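Local coordinates for protein beta subunit of photoactivated adenylyl cyclase (Beggiatoa sp. PS, PDB 5MBE) that probably makes cyclic AMP from ATP under blue light, coupling a flavin-binding BLUF photoreceptor domain to a class III adenylyl cyclase domain, at residues 36-41 with 55-60; 153-158 with 249-254; 306-311 with 328-333. One frame throughout, in Å; residues are numbered along the deposited sequence.

Interaction 1 of 3, residues 36-41 with 55-60; sequences RDNITG and EGENEK
Thr40 and Glu55 face each other as an antiparallel hydrogen-bonded pair, and their side chains add a third bond to the two of the backbone. Thr40 OG1 gives its hydrogen to Glu55 OE2 at 2.8 Å, meeting the oxygen on its anti side and 25° out of the carboxylate plane; the same hydroxyl is also bonded by Arg89, which reaches Asn38 O as well. Torsions on both residues set this up: OG1 (chi1 45°) and the CG of Glu55 (chi1 51°) each sit between their own backbone N and carbonyl carbon, and the glutamate chain then runs out straight to bring OE2 alongside the hydroxyl. In the backbone, Thr40 N reaches Glu55 O at 3.3 Å, while the return bond from Glu55 N to Thr40 O, 3.1 Å long, is weak. Ile39 touches the same carbonyl oxygen, its CG2 3.4 Å from Glu55 O, and its CD1 extends to Lys60 O, also at 3.4 Å. Gly56 is needed here, since any CB would collide with Ile39 CG1 and with the preceding carbonyl. This is the open end of the hairpin of strands 40-46 and 49-56 in the BLUF domain, where one strand emerges from helix 21-36 and the other runs into helix 58-69, with the Asp37 side chain about 6 Å from the bound FMN. Ile39 packs on that second helix at Val61 and Leu64. Further out, Asp37 and Lys60 approach without pairing, Asp37 OD1 staying 5.7 Å from Lys60 NZ. The buried carboxylate is gripped from beyond the hairpin too: OE1 forms a salt bridge with Arg7 and accepts from Met90 N, and OE2 also accepts from Phe91 N. Replacing Glu55 with an alanine would probably leave Arg7 without this countercharge, and the Thr40 hydroxyl and the two amides without their carboxylate acceptors.

Interaction 2 of 3, residues 153-158 with 249-254; sequences EKIIFF and IGLSYG
The Phe157 ring meets Leu251 and Ile249, and this is the dense end of the contact. Leu251 CD2 comes within 3.5 Å of Phe157 CD2, and Ile249 CG2 is equally near Phe157 CE2. With CG anti to the backbone N (chi1 176°), the ring is carried toward the neighbouring strand and meets both branched residues obliquely. Helix 215-235 closes this face, Ser222 touching all three side chains. On the reverse face, Ser252 OG nestles against Ile156, 3.4 Å from its CB, and is hydrogen-bonded to Ala275 O, which ties the strand to helix 274-285.

The backbone bonds are shorter in the middle and at the Phe158 end than at the Lys154 end. Ile156 N to Ser252 O is short, 2.7 Å, and Gly250 N to Phe158 O is 2.9 Å. At the far end the bonds lengthen: Lys154 N to Gly254 O measures 3.3 Å, and the return from Gly254 N is weak.

There the partly exposed Tyr253 takes over. Ile155 CG1 lies at the edge of its ring, near the ring plane, 3.9 Å from CD1. Glu153 runs beside the tyrosine in the same direction, its CB 3.4 Å from Tyr253 OH and its carboxylate turned 38° from the ring; Lys212 lies against both side chains.

Strand 150-161 also pairs with 205-211, and strand 247-258 with 293-296, so these two antiparallel strands occupy the interior of the helix-flanked sheet that forms the core of the class III nucleotidyl cyclase fold.

Interaction 3 of 3, residues 306-311 with 328-333; sequences QWTFIN and TVNEAQ
Trp307 (chi1 -57°) and Val329 (chi1 -66°) each carry a carbon anti to their own carbonyl carbon, CG in the tryptophan and CG1 in the valine, and the two side chains meet obliquely, Trp307 CB resting 3.9 Å from Val329 CG1. The same CG1 touches Phe309 CD1 at 4.1 Å, with Phe309 and Val329 lying side by side. Trp307 CB also covers one face of the phenylalanine ring, offset toward its rim. On the other face of the sheet Ile310 CB packs on Thr328 CG2 at 3.7 Å. Two backbone bonds join this pair: Ile310 N to Thr328 O, 2.7 Å, and a weak return from Thr328 N. Here the hairpin of strands 309-315 and 324-329 opens at the margin of the cyclase sheet. Past the pairing, Asn330 N bonds to Thr308 O at 3.2 Å, and the Asn330 and Thr308 side chains cross at about a right angle, Asn330 OD1 3.4 Å from Thr308 CB. Glu331 OE1 reaches the edge of the indole near CZ3. Asp216 accepts from Trp307 NE1 as the indole lies on helix 215-235; Thr328 OG1 bonds to Leu293 O of strand 293-296, whose Phe295 packs on Phe309 and Val329.

How the interactions relate
From the N terminus, interaction 1 comes first and closes a short loop, the BLUF-domain hairpin between strands 40-46 and 49-56. Interaction 2 opens long after that hairpin has closed and spans 90 residues, about half of them helical, joining strands 150-161 and 247-258 of the cyclase domain. Interaction 3 closes a second hairpin, strands 309-315 and 324-329. The three run in series, with none nested or crossed. Interactions 2 and 3 belong to one sheet, bridged by strand 293-296, and their centres lie about 16 Å apart; both also border helix 215-235. Interaction 1 stands apart, its centre about 42 Å from that of interaction 2.

Interaction 1 of 3, residues 36-41 with 55-60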
# COMPACT_ATOMS: atom_id res chain seq x y z
N ARG A 36 -2.37 38.73 -16.49
CA ARG A 36 -2.13 39.85 -15.58
C ARG A 36 -1.21 39.44 -14.43
O ARG A 36 -0.48 40.28 -13.90
CB ARG A 36 -3.46 40.39 -15.03
CG ARG A 36 -4.13 39.48 -14.01
CD ARG A 36 -5.56 39.90 -13.69
NE ARG A 36 -5.67 40.63 -12.43
CZ ARG A 36 -5.62 40.06 -11.23
NH1 ARG A 36 -5.73 40.80 -10.13
NH2 ARG A 36 -5.46 38.75 -11.12
N ASP A 37 -1.23 38.16 -14.05
CA ASP A 37 -0.33 37.63 -13.04
C ASP A 37 1.03 37.25 -13.59
O ASP A 37 1.87 36.76 -12.83
CB ASP A 37 -0.96 36.41 -12.36
CG ASP A 37 -2.11 36.79 -11.44
OD1 ASP A 37 -2.00 37.81 -10.73
OD2 ASP A 37 -3.13 36.05 -11.43
N ASN A 38 1.26 37.46 -14.89
CA ASN A 38 2.49 37.03 -15.57
C ASN A 38 2.73 35.53 -15.39
O ASN A 38 3.87 35.07 -15.32
CB ASN A 38 3.70 37.83 -15.09
CG ASN A 38 4.87 37.77 -16.06
OD1 ASN A 38 4.68 37.73 -17.27
ND2 ASN A 38 6.08 37.74 -15.52
N ILE A 39 1.65 34.76 -15.30
CA ILE A 39 1.70 33.32 -15.11
C ILE A 39 1.33 32.65 -16.42
O ILE A 39 0.34 33.02 -17.06
CB ILE A 39 0.77 32.86 -13.97
CG1 ILE A 39 1.39 33.20 -12.61
CG2 ILE A 39 0.47 31.37 -14.08
CD1 ILE A 39 0.56 32.73 -11.44
N THR A 40 2.13 31.68 -16.84
CA THR A 40 1.87 30.88 -18.02
C THR A 40 1.58 29.45 -17.61
O THR A 40 1.79 29.05 -16.47
CB THR A 40 3.05 30.95 -18.99
OG1 THR A 40 4.28 30.78 -18.27
CG2 THR A 40 3.08 32.28 -19.73
N GLY A 41 1.08 28.67 -18.57
CA GLY A 41 0.79 27.28 -18.29
C GLY A 41 -0.01 26.64 -19.40
O GLY A 41 -0.24 27.24 -20.46
N GLU A 55 3.20 27.80 -14.04
CA GLU A 55 4.57 28.29 -13.87
C GLU A 55 4.55 29.79 -13.66
O GLU A 55 3.76 30.51 -14.28
CB GLU A 55 5.45 27.92 -15.07
CG GLU A 55 4.89 28.30 -16.42
CD GLU A 55 5.76 27.83 -17.56
OE1 GLU A 55 6.68 27.02 -17.32
OE2 GLU A 55 5.53 28.27 -18.71
N GLY A 56 5.43 30.26 -12.78
CA GLY A 56 5.50 31.67 -12.46
C GLY A 56 6.14 31.87 -11.10
O GLY A 56 6.77 30.96 -10.55
N GLU A 57 5.98 33.08 -10.57
CA GLU A 57 6.56 33.42 -9.29
C GLU A 57 5.83 32.72 -8.15
O GLU A 57 4.64 32.40 -8.25
CB GLU A 57 6.54 34.94 -9.09
CG GLU A 57 7.49 35.67 -10.02
CD GLU A 57 7.00 37.06 -10.39
OE1 GLU A 57 6.07 37.56 -9.73
OE2 GLU A 57 7.53 37.64 -11.36
N ASN A 58 6.56 32.48 -7.06
CA ASN A 58 6.06 31.62 -5.98
C ASN A 58 4.82 32.22 -5.33
O ASN A 58 3.81 31.53 -5.13
CB ASN A 58 7.15 31.39 -4.94
CG ASN A 58 8.48 30.99 -5.56
OD1 ASN A 58 8.52 30.40 -6.64
ND2 ASN A 58 9.57 31.31 -4.87
N GLU A 59 4.88 33.51 -4.97
CA GLU A 59 3.79 34.13 -4.23
C GLU A 59 2.48 34.11 -5.01
O GLU A 59 1.40 33.98 -4.42
CB GLU A 59 4.16 35.56 -3.85
CG GLU A 59 3.10 36.30 -3.05
CD GLU A 59 3.48 37.74 -2.76
OE1 GLU A 59 4.60 38.14 -3.14
OE2 GLU A 59 2.67 38.46 -2.15
N LYS A 60 2.56 34.23 -6.34
CA LYS A 60 1.36 34.30 -7.17
C LYS A 60 0.95 32.96 -7.75
O LYS A 60 -0.23 32.79 -8.09
CB LYS A 60 1.58 35.31 -8.30
CG LYS A 60 2.16 36.63 -7.82
CD LYS A 60 1.43 37.82 -8.41
CE LYS A 60 1.74 39.08 -7.62
NZ LYS A 60 1.32 38.96 -6.20

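Interaction 2 of 3, residues 153-158 with 249-254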
# COMPACT_ATOMS: atom_id res chain seq x y z
N GLU A 153 8.75 11.71 16.82
CA GLU A 153 7.83 11.38 17.90
C GLU A 153 6.41 11.44 17.34
O GLU A 153 5.96 12.51 16.90
CB GLU A 153 7.98 12.35 19.07
CG GLU A 153 9.41 12.51 19.55
CD GLU A 153 9.76 13.94 19.91
OE1 GLU A 153 9.91 14.25 21.11
OE2 GLU A 153 9.88 14.77 18.98
N LYS A 154 5.72 10.30 17.33
CA LYS A 154 4.38 10.24 16.77
C LYS A 154 3.45 9.49 17.71
O LYS A 154 3.89 8.70 18.55
CB LYS A 154 4.37 9.55 15.40
CG LYS A 154 5.19 10.25 14.34
CD LYS A 154 4.90 9.69 12.96
CE LYS A 154 3.71 10.39 12.32
NZ LYS A 154 4.01 11.81 12.03
N ILE A 155 2.16 9.76 17.56
CA ILE A 155 1.11 9.00 18.22
C ILE A 155 0.64 7.93 17.25
O ILE A 155 0.23 8.24 16.13
CB ILE A 155 -0.04 9.91 18.65
CG1 ILE A 155 0.43 10.90 19.72
CG2 ILE A 155 -1.21 9.08 19.16
CD1 ILE A 155 -0.52 12.04 19.95
N ILE A 156 0.70 6.68 17.68
CA ILE A 156 0.32 5.54 16.85
C ILE A 156 -1.13 5.19 17.14
O ILE A 156 -1.55 5.15 18.31
CB ILE A 156 1.24 4.34 17.09
CG1 ILE A 156 2.70 4.76 16.93
CG2 ILE A 156 0.91 3.20 16.13
CD1 ILE A 156 3.01 5.37 15.57
N PHE A 157 -1.90 4.94 16.08
CA PHE A 157 -3.33 4.66 16.18
C PHE A 157 -3.60 3.26 15.66
O PHE A 157 -3.22 2.92 14.53
CB PHE A 157 -4.13 5.69 15.37
CG PHE A 157 -5.61 5.42 15.32
CD1 PHE A 157 -6.15 4.59 14.36
CD2 PHE A 157 -6.47 6.03 16.22
CE1 PHE A 157 -7.51 4.35 14.31
CE2 PHE A 157 -7.83 5.80 16.18
CZ PHE A 157 -8.35 4.95 15.22
N PHE A 158 -4.26 2.44 16.48
CA PHE A 158 -4.71 1.12 16.09
C PHE A 158 -6.17 0.94 16.50
O PHE A 158 -6.55 1.31 17.62
CB PHE A 158 -3.86 0.01 16.71
CG PHE A 158 -2.64 -0.35 15.90
CD1 PHE A 158 -2.76 -1.10 14.74
CD2 PHE A 158 -1.38 0.06 16.29
CE1 PHE A 158 -1.65 -1.43 13.99
CE2 PHE A 158 -0.26 -0.27 15.55
CZ PHE A 158 -0.40 -1.02 14.40
N ILE A 249 -9.92 0.81 20.45
CA ILE A 249 -8.92 1.74 19.93
C ILE A 249 -7.79 1.87 20.94
O ILE A 249 -8.03 2.12 22.13
CB ILE A 249 -9.53 3.12 19.62
CG1 ILE A 249 -10.64 2.98 18.58
CG2 ILE A 249 -8.46 4.08 19.14
CD1 ILE A 249 -11.31 4.27 18.21
N GLY A 250 -6.56 1.69 20.47
CA GLY A 250 -5.38 1.86 21.30
C GLY A 250 -4.47 2.92 20.71
O GLY A 250 -4.24 2.96 19.50
N LEU A 251 -3.95 3.79 21.58
CA LEU A 251 -3.04 4.85 21.18
C LEU A 251 -1.74 4.74 21.97
O LEU A 251 -1.75 4.38 23.16
CB LEU A 251 -3.66 6.23 21.41
CG LEU A 251 -4.95 6.57 20.67
CD1 LEU A 251 -5.50 7.91 21.13
CD2 LEU A 251 -4.72 6.56 19.17
N SER A 252 -0.62 5.04 21.32
CA SER A 252 0.67 5.04 21.97
C SER A 252 1.49 6.22 21.47
O SER A 252 1.28 6.71 20.35
CB SER A 252 1.44 3.74 21.73
OG SER A 252 1.79 3.61 20.36
N TYR A 253 2.41 6.68 22.30
CA TYR A 253 3.31 7.77 21.96
C TYR A 253 4.74 7.32 22.19
O TYR A 253 5.07 6.82 23.28
CB TYR A 253 3.01 9.03 22.78
CG TYR A 253 3.99 10.17 22.57
CD1 TYR A 253 3.93 10.96 21.43
CD2 TYR A 253 4.96 10.45 23.52
CE1 TYR A 253 4.82 12.00 21.24
CE2 TYR A 253 5.85 11.49 23.34
CZ TYR A 253 5.77 12.26 22.20
OH TYR A 253 6.66 13.30 22.01
N GLY A 254 5.59 7.48 21.18
CA GLY A 254 6.98 7.08 21.32
C GLY A 254 7.76 7.46 20.08
O GLY A 254 7.23 8.05 19.13

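Interaction 3 of 3, residues 306-311 with 328-333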
# COMPACT_ATOMS: atom_id res chain seq x y z
N GLN A 306 -8.81 19.80 28.32
CA GLN A 306 -9.04 19.39 29.71
C GLN A 306 -9.93 18.15 29.74
O GLN A 306 -11.10 18.17 30.14
CB GLN A 306 -9.65 20.55 30.50
CG GLN A 306 -8.73 21.75 30.63
CD GLN A 306 -9.40 22.93 31.30
OE1 GLN A 306 -10.62 22.94 31.49
NE2 GLN A 306 -8.61 23.94 31.66
N TRP A 307 -9.34 17.04 29.32
CA TRP A 307 -10.02 15.75 29.39
C TRP A 307 -10.02 15.24 30.83
O TRP A 307 -9.19 15.63 31.66
CB TRP A 307 -9.34 14.72 28.49
CG TRP A 307 -9.24 15.11 27.05
CD1 TRP A 307 -8.22 15.79 26.45
CD2 TRP A 307 -10.19 14.83 26.01
NE1 TRP A 307 -8.48 15.95 25.11
CE2 TRP A 307 -9.68 15.37 24.82
CE3 TRP A 307 -11.43 14.17 25.98
CZ2 TRP A 307 -10.36 15.28 23.60
CZ3 TRP A 307 -12.10 14.08 24.78
CH2 TRP A 307 -11.57 14.64 23.61
N THR A 308 -10.96 14.35 31.12
CA THR A 308 -11.03 13.69 32.43
C THR A 308 -10.34 12.34 32.28
O THR A 308 -10.96 11.33 31.95
CB THR A 308 -12.48 13.54 32.89
OG1 THR A 308 -13.12 14.82 32.88
CG2 THR A 308 -12.52 12.97 34.30
N PHE A 309 -9.03 12.33 32.53
CA PHE A 309 -8.25 11.12 32.37
C PHE A 309 -8.53 10.14 33.51
O PHE A 309 -8.67 10.53 34.67
CB PHE A 309 -6.76 11.45 32.31
CG PHE A 309 -6.37 12.30 31.14
CD1 PHE A 309 -6.36 11.78 29.86
CD2 PHE A 309 -6.02 13.63 31.32
CE1 PHE A 309 -6.01 12.57 28.78
CE2 PHE A 309 -5.66 14.42 30.25
CZ PHE A 309 -5.66 13.89 28.97
N ILE A 310 -8.60 8.86 33.16
CA ILE A 310 -8.86 7.79 34.11
C ILE A 310 -7.68 6.83 34.07
O ILE A 310 -7.39 6.25 33.01
CB ILE A 310 -10.18 7.05 33.82
CG1 ILE A 310 -11.36 8.03 33.91
CG2 ILE A 310 -10.37 5.88 34.77
CD1 ILE A 310 -12.70 7.39 33.61
N ASN A 311 -7.01 6.66 35.20
CA ASN A 311 -5.83 5.80 35.29
C ASN A 311 -6.29 4.35 35.39
O ASN A 311 -6.91 3.95 36.39
CB ASN A 311 -4.98 6.20 36.49
CG ASN A 311 -3.58 5.61 36.44
OD1 ASN A 311 -3.39 4.46 36.04
ND2 ASN A 311 -2.60 6.40 36.85
N THR A 328 -7.21 6.48 30.02
CA THR A 328 -8.35 6.62 29.14
C THR A 328 -9.09 7.90 29.54
O THR A 328 -8.67 8.62 30.44
CB THR A 328 -9.27 5.40 29.21
OG1 THR A 328 -10.29 5.51 28.21
CG2 THR A 328 -9.93 5.31 30.58
N VAL A 329 -10.20 8.16 28.85
CA VAL A 329 -11.03 9.32 29.14
C VAL A 329 -12.42 8.84 29.54
O VAL A 329 -12.86 7.74 29.17
CB VAL A 329 -11.10 10.31 27.96
CG1 VAL A 329 -9.74 10.93 27.71
CG2 VAL A 329 -11.61 9.60 26.71
N ASN A 330 -13.12 9.69 30.30
CA ASN A 330 -14.45 9.33 30.79
C ASN A 330 -15.45 9.15 29.66
O ASN A 330 -16.37 8.34 29.78
CB ASN A 330 -14.95 10.40 31.77
CG ASN A 330 -14.98 11.78 31.15
OD1 ASN A 330 -14.18 12.10 30.27
ND2 ASN A 330 -15.91 12.62 31.61
N GLU A 331 -15.28 9.88 28.56
CA GLU A 331 -16.22 9.76 27.45
C GLU A 331 -16.09 8.42 26.74
O GLU A 331 -17.07 7.95 26.14
CB GLU A 331 -16.02 10.90 26.46
CG GLU A 331 -17.11 10.97 25.41
CD GLU A 331 -16.91 12.09 24.43
OE1 GLU A 331 -16.10 12.99 24.71
OE2 GLU A 331 -17.57 12.06 23.36
N ALA A 332 -14.92 7.78 26.81
CA ALA A 332 -14.71 6.46 26.22
C ALA A 332 -15.46 5.35 26.94
O ALA A 332 -15.29 4.18 26.59
CB ALA A 332 -13.22 6.14 26.18
N GLN A 333 -16.29 5.69 27.93
CA GLN A 333 -17.02 4.69 28.70
C GLN A 333 -18.05 3.98 27.82
O GLN A 333 -18.73 4.60 27.01
CB GLN A 333 -17.71 5.35 29.89
CG GLN A 333 -18.52 4.40 30.76
CD GLN A 333 -19.14 5.10 31.96
OE1 GLN A 333 -18.78 6.24 32.28
NE2 GLN A 333 -20.07 4.43 32.62